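Local atomic coordinates of Pgp2 (Campylobacter jejuni subsp. jejuni, PDB entry 6XJ6), a protein that probably trims peptidoglycan as an LD-carboxypeptidase of the YkuD family and, through a peptidoglycan-binding pocket on its accessory NTF2 domain, directs helical cell shape. Residues Lys16-Asp24 against Arg167-Leu177. Sequence-based numbering, arbitrary orientation.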
ATOM      1  N   LYS A  16       5.546   8.208 -18.521  1.00 23.96           N
ATOM      2  CA  LYS A  16       4.328   8.091 -17.735  1.00 22.18           C
ATOM      3  C   LYS A  16       4.465   8.823 -16.407  1.00 22.60           C
ATOM      4  O   LYS A  16       5.551   8.919 -15.829  1.00 23.41           O
ATOM      5  CB  LYS A  16       4.016   6.620 -17.472  1.00 23.76           C
ATOM      6  CG  LYS A  16       3.625   5.871 -18.720  1.00 26.07           C
ATOM      7  CD  LYS A  16       3.623   4.371 -18.515  1.00 27.79           C
ATOM      8  CE  LYS A  16       3.537   3.621 -19.848  1.00 29.49           C
ATOM      9  NZ  LYS A  16       4.659   3.929 -20.790  1.00 34.11           N
ATOM     10  N   ASN A  17       3.341   9.348 -15.927  1.00 21.32           N
ATOM     11  CA  ASN A  17       3.283   9.961 -14.605  1.00 20.79           C
ATOM     12  C   ASN A  17       3.100   8.837 -13.595  1.00 20.90           C
ATOM     13  O   ASN A  17       1.992   8.327 -13.406  1.00 19.64           O
ATOM     14  CB  ASN A  17       2.141  10.965 -14.525  1.00 23.03           C
ATOM     15  CG  ASN A  17       2.097  11.680 -13.195  1.00 22.16           C
ATOM     16  OD1 ASN A  17       2.691  11.227 -12.214  1.00 21.43           O
ATOM     17  ND2 ASN A  17       1.379  12.793 -13.146  1.00 24.59           N
ATOM     18  N   ILE A  18       4.198   8.438 -12.963  1.00 20.19           N
ATOM     19  CA  ILE A  18       4.189   7.376 -11.969  1.00 18.72           C
ATOM     20  C   ILE A  18       4.292   7.935 -10.550  1.00 19.43           C
ATOM     21  O   ILE A  18       4.563   7.190  -9.606  1.00 19.20           O
ATOM     22  CB  ILE A  18       5.262   6.312 -12.255  1.00 20.18           C
ATOM     23  CG1 ILE A  18       6.645   6.932 -12.511  1.00 22.10           C
ATOM     24  CG2 ILE A  18       4.847   5.482 -13.459  1.00 21.01           C
ATOM     25  CD1 ILE A  18       7.269   7.672 -11.345  1.00 23.83           C
ATOM     26  N   SER A  19       4.048   9.236 -10.382  1.00 19.04           N
ATOM     27  CA  SER A  19       4.290   9.889  -9.096  1.00 18.80           C
ATOM     28  C   SER A  19       3.420   9.324  -7.977  1.00 17.95           C
ATOM     29  O   SER A  19       3.813   9.384  -6.804  1.00 18.98           O
ATOM     30  CB  SER A  19       4.076  11.398  -9.236  1.00 20.75           C
ATOM     31  OG  SER A  19       2.736  11.704  -9.579  1.00 20.69           O
ATOM     32  N   LEU A  20       2.233   8.810  -8.300  1.00 18.47           N
ATOM     33  CA  LEU A  20       1.383   8.157  -7.309  1.00 16.95           C
ATOM     34  C   LEU A  20       1.422   6.641  -7.427  1.00 15.98           C
ATOM     35  O   LEU A  20       0.580   5.957  -6.829  1.00 15.86           O
ATOM     36  CB  LEU A  20      -0.055   8.659  -7.414  1.00 16.20           C
ATOM     37  CG  LEU A  20      -0.229  10.160  -7.191  1.00 17.87           C
ATOM     38  CD1 LEU A  20      -1.689  10.556  -7.345  1.00 18.85           C
ATOM     39  CD2 LEU A  20       0.312  10.594  -5.828  1.00 18.37           C
ATOM     40  N   GLY A  21       2.390   6.110  -8.158  1.00 15.06           N
ATOM     41  CA  GLY A  21       2.533   4.686  -8.379  1.00 15.81           C
ATOM     42  C   GLY A  21       2.488   4.334  -9.856  1.00 14.97           C
ATOM     43  O   GLY A  21       2.099   5.128 -10.711  1.00 16.71           O
ATOM     44  N   TYR A  22       2.890   3.096 -10.125  1.00 15.67           N
ATOM     45  CA  TYR A  22       2.890   2.502 -11.457  1.00 15.91           C
ATOM     46  C   TYR A  22       1.983   1.281 -11.378  1.00 16.36           C
ATOM     47  O   TYR A  22       2.259   0.353 -10.608  1.00 16.97           O
ATOM     48  CB  TYR A  22       4.324   2.113 -11.815  1.00 17.32           C
ATOM     49  CG  TYR A  22       4.586   1.534 -13.190  1.00 17.72           C
ATOM     50  CD1 TYR A  22       4.057   2.105 -14.337  1.00 19.20           C
ATOM     51  CD2 TYR A  22       5.423   0.435 -13.334  1.00 19.04           C
ATOM     52  CE1 TYR A  22       4.333   1.574 -15.587  1.00 21.42           C
ATOM     53  CE2 TYR A  22       5.706  -0.100 -14.576  1.00 19.83           C
ATOM     54  CZ  TYR A  22       5.159   0.472 -15.699  1.00 20.04           C
ATOM     55  OH  TYR A  22       5.441  -0.066 -16.939  1.00 24.69           O
ATOM     56  N   TYR A  23       0.890   1.298 -12.137  1.00 16.70           N
ATOM     57  CA  TYR A  23      -0.183   0.322 -12.001  1.00 16.54           C
ATOM     58  C   TYR A  23      -0.415  -0.417 -13.311  1.00 17.87           C
ATOM     59  O   TYR A  23      -0.400   0.176 -14.395  1.00 20.17           O
ATOM     60  CB  TYR A  23      -1.474   1.016 -11.550  1.00 17.33           C
ATOM     61  CG  TYR A  23      -1.274   1.731 -10.242  1.00 16.12           C
ATOM     62  CD1 TYR A  23      -1.388   1.047  -9.047  1.00 15.35           C
ATOM     63  CD2 TYR A  23      -0.909   3.077 -10.198  1.00 17.23           C
ATOM     64  CE1 TYR A  23      -1.172   1.671  -7.849  1.00 15.03           C
ATOM     65  CE2 TYR A  23      -0.691   3.716  -8.986  1.00 16.57           C
ATOM     66  CZ  TYR A  23      -0.819   2.996  -7.815  1.00 14.57           C
ATOM     67  OH  TYR A  23      -0.605   3.581  -6.584  1.00 16.86           O
ATOM     68  N   ASP A  24      -0.681  -1.716 -13.198  1.00 18.61           N
ATOM     69  CA  ASP A  24      -0.879  -2.526 -14.392  1.00 19.38           C
ATOM     70  C   ASP A  24      -2.173  -2.173 -15.114  1.00 21.37           C
ATOM     71  O   ASP A  24      -2.243  -2.287 -16.342  1.00 25.80           O
ATOM     72  CB  ASP A  24      -0.860  -4.005 -14.024  1.00 20.35           C
ATOM     73  CG  ASP A  24      -0.897  -4.896 -15.240  1.00 26.06           C
ATOM     74  OD1 ASP A  24       0.112  -4.950 -15.970  1.00 31.77           O
ATOM     75  OD2 ASP A  24      -1.935  -5.530 -15.465  1.00 28.60           O
ATOM     76  N   ARG A 167       6.170  11.260  -3.249  1.00 20.13           N
ATOM     77  CA  ARG A 167       5.904  10.845  -4.615  1.00 20.18           C
ATOM     78  C   ARG A 167       6.915   9.804  -5.058  1.00 18.74           C
ATOM     79  O   ARG A 167       8.099   9.870  -4.704  1.00 20.95           O
ATOM     80  CB  ARG A 167       5.942  12.031  -5.567  1.00 20.91           C
ATOM     81  CG  ARG A 167       4.899  13.098  -5.261  1.00 22.22           C
ATOM     82  CD  ARG A 167       3.470  12.606  -5.475  1.00 23.08           C
ATOM     83  NE  ARG A 167       2.518  13.697  -5.276  1.00 24.07           N
ATOM     84  CZ  ARG A 167       1.979  14.029  -4.105  1.00 23.08           C
ATOM     85  NH1 ARG A 167       2.263  13.342  -3.006  1.00 21.00           N
ATOM     86  NH2 ARG A 167       1.137  15.052  -4.033  1.00 26.24           N
ATOM     87  N   ALA A 168       6.429   8.839  -5.831  1.00 17.39           N
ATOM     88  CA  ALA A 168       7.300   7.836  -6.415  1.00 18.32           C
ATOM     89  C   ALA A 168       8.214   8.471  -7.452  1.00 21.74           C
ATOM     90  O   ALA A 168       7.887   9.492  -8.071  1.00 24.17           O
ATOM     91  CB  ALA A 168       6.471   6.736  -7.067  1.00 17.57           C
ATOM     92  N   LYS A 169       9.376   7.852  -7.637  1.00 21.26           N
ATOM     93  CA  LYS A 169      10.363   8.296  -8.608  1.00 23.27           C
ATOM     94  C   LYS A 169      10.592   7.183  -9.620  1.00 24.03           C
ATOM     95  O   LYS A 169      10.615   6.003  -9.266  1.00 23.60           O
ATOM     96  CB  LYS A 169      11.685   8.673  -7.919  1.00 26.93           C
ATOM     97  CG  LYS A 169      11.533   9.733  -6.825  1.00 37.11           C
ATOM     98  CD  LYS A 169      10.998  11.053  -7.375  1.00 48.65           C
ATOM     99  CE  LYS A 169      10.428  11.937  -6.275  1.00 55.19           C
ATOM    100  NZ  LYS A 169       9.754  13.142  -6.838  1.00 62.31           N
ATOM    101  N   LYS A 170      10.757   7.572 -10.885  1.00 21.11           N
ATOM    102  CA  LYS A 170      10.879   6.589 -11.956  1.00 20.32           C
ATOM    103  C   LYS A 170      12.066   5.658 -11.724  1.00 18.26           C
ATOM    104  O   LYS A 170      11.956   4.441 -11.915  1.00 19.00           O
ATOM    105  CB  LYS A 170      10.991   7.319 -13.296  1.00 22.95           C
ATOM    106  CG  LYS A 170      11.232   6.439 -14.497  1.00 27.74           C
ATOM    107  CD  LYS A 170      11.291   7.288 -15.770  1.00 29.39           C
ATOM    108  CE  LYS A 170      11.661   6.482 -17.022  1.00 30.44           C
ATOM    109  NZ  LYS A 170      11.902   7.375 -18.186  1.00 34.38           N
ATOM    110  N   ASP A 171      13.202   6.209 -11.293  1.00 20.54           N
ATOM    111  CA  ASP A 171      14.384   5.380 -11.078  1.00 21.48           C
ATOM    112  C   ASP A 171      14.152   4.369  -9.966  1.00 18.94           C
ATOM    113  O   ASP A 171      14.655   3.243 -10.029  1.00 19.39           O
ATOM    114  CB  ASP A 171      15.587   6.256 -10.738  1.00 25.24           C
ATOM    115  CG  ASP A 171      16.860   5.450 -10.563  1.00 33.73           C
ATOM    116  OD1 ASP A 171      17.467   5.075 -11.589  1.00 36.79           O
ATOM    117  OD2 ASP A 171      17.245   5.184  -9.400  1.00 37.68           O
ATOM    118  N   GLN A 172      13.392   4.762  -8.938  1.00 20.38           N
ATOM    119  CA  GLN A 172      13.112   3.870  -7.816  1.00 19.40           C
ATOM    120  C   GLN A 172      12.147   2.758  -8.216  1.00 17.49           C
ATOM    121  O   GLN A 172      12.334   1.597  -7.836  1.00 18.65           O
ATOM    122  CB  GLN A 172      12.545   4.678  -6.645  1.00 20.81           C
ATOM    123  CG  GLN A 172      13.551   5.634  -6.008  1.00 23.92           C
ATOM    124  CD  GLN A 172      12.931   6.598  -4.993  1.00 24.13           C
ATOM    125  OE1 GLN A 172      11.713   6.634  -4.798  1.00 24.04           O
ATOM    126  NE2 GLN A 172      13.778   7.389  -4.347  1.00 28.10           N
ATOM    127  N   ILE A 173      11.095   3.092  -8.965  1.00 18.30           N
ATOM    128  CA  ILE A 173      10.180   2.056  -9.427  1.00 16.97           C
ATOM    129  C   ILE A 173      10.916   1.065 -10.316  1.00 16.19           C
ATOM    130  O   ILE A 173      10.747  -0.152 -10.190  1.00 18.17           O
ATOM    131  CB  ILE A 173       8.970   2.689 -10.137  1.00 17.93           C
ATOM    132  CG1 ILE A 173       8.121   3.445  -9.114  1.00 20.49           C
ATOM    133  CG2 ILE A 173       8.166   1.632 -10.893  1.00 18.74           C
ATOM    134  CD1 ILE A 173       6.877   4.061  -9.680  1.00 23.72           C
ATOM    135  N   ALA A 174      11.752   1.572 -11.223  1.00 17.48           N
ATOM    136  CA  ALA A 174      12.474   0.694 -12.136  1.00 19.46           C
ATOM    137  C   ALA A 174      13.447  -0.209 -11.390  1.00 18.44           C
ATOM    138  O   ALA A 174      13.554  -1.407 -11.692  1.00 18.42           O
ATOM    139  CB  ALA A 174      13.210   1.530 -13.177  1.00 20.83           C
ATOM    140  N   SER A 175      14.185   0.347 -10.427  1.00 18.78           N
ATOM    141  CA  SER A 175      15.122  -0.478  -9.675  1.00 19.70           C
ATOM    142  C   SER A 175      14.386  -1.522  -8.844  1.00 18.90           C
ATOM    143  O   SER A 175      14.828  -2.672  -8.746  1.00 21.56           O
ATOM    144  CB  SER A 175      16.026   0.390  -8.801  1.00 23.63           C
ATOM    145  OG  SER A 175      15.320   0.945  -7.707  1.00 26.31           O
ATOM    146  N   LEU A 176      13.250  -1.146  -8.252  1.00 17.84           N
ATOM    147  CA  LEU A 176      12.501  -2.106  -7.450  1.00 18.42           C
ATOM    148  C   LEU A 176      11.935  -3.228  -8.310  1.00 18.79           C
ATOM    149  O   LEU A 176      11.923  -4.390  -7.890  1.00 20.47           O
ATOM    150  CB  LEU A 176      11.387  -1.402  -6.676  1.00 19.79           C
ATOM    151  CG  LEU A 176      11.822  -0.621  -5.434  1.00 21.14           C
ATOM    152  CD1 LEU A 176      10.637   0.131  -4.868  1.00 23.37           C
ATOM    153  CD2 LEU A 176      12.423  -1.534  -4.370  1.00 21.94           C
ATOM    154  N   LEU A 177      11.458  -2.909  -9.513  1.00 18.27           N
ATOM    155  CA  LEU A 177      10.951  -3.957 -10.393  1.00 18.19           C
ATOM    156  C   LEU A 177      12.059  -4.917 -10.799  1.00 17.84           C
ATOM    157  O   LEU A 177      11.848  -6.135 -10.852  1.00 19.18           O
ATOM    158  CB  LEU A 177      10.290  -3.340 -11.621  1.00 20.75           C
ATOM    159  CG  LEU A 177       8.893  -2.783 -11.361  1.00 22.49           C
ATOM    160  CD1 LEU A 177       8.452  -1.853 -12.464  1.00 22.23           C
ATOM    161  CD2 LEU A 177       7.909  -3.933 -11.225  1.00 28.67           C
TER
HETATM  162  O   HOH W   1       1.734  13.905  -8.267  1.00 26.11           O
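Ser-19 and Ala-168 join a type I beta turn, Ile-18 to Gly-21, to the run leading into helix 170-188, which packs on the curled antiparallel sheet of the NTF2-like domain. Their backbones share one hydrogen bond, Ala-168 N to Ser-19 O (2.8 Å). An Asx turn overlaps the beta turn's start: Asn-17 OD1 accepts from both Ser-19 N and Ser-19 OG. Ser-19 OG, between its backbone N and carbonyl carbon (chi1 63°), reaches both Asn-17 OD1 and a bridging water, whose oxygen donates to OG at 2.8 Å and accepts from Arg-167 NE at 3.1 Å. The Arg-167 chain, bent at chi2, runs beside Leu-20, whose CD2 lies over one guanidinium face; Arg-167 NH1 forms a salt bridge with Glu-161. Apolar packing extends along the helix. Ile-18 and Ile-173 meet tip to tip, CD1 to CD1 at 4.0 Å, while Ile-18 CD1 rests against Lys-170 N (3.5 Å) in the helix's first turn. Tyr-22, backbone-bonded to Ile-238, sets its CB against Ile-173 CD1 (3.9 Å). Helix 6-13 adds Ile-13 beside Ile-173 and Trp-9 beside Leu-177. One turn beyond Ile-173, Leu-177 CD1 meets the edge of the Tyr-22 ring, 3.9 Å from CE2.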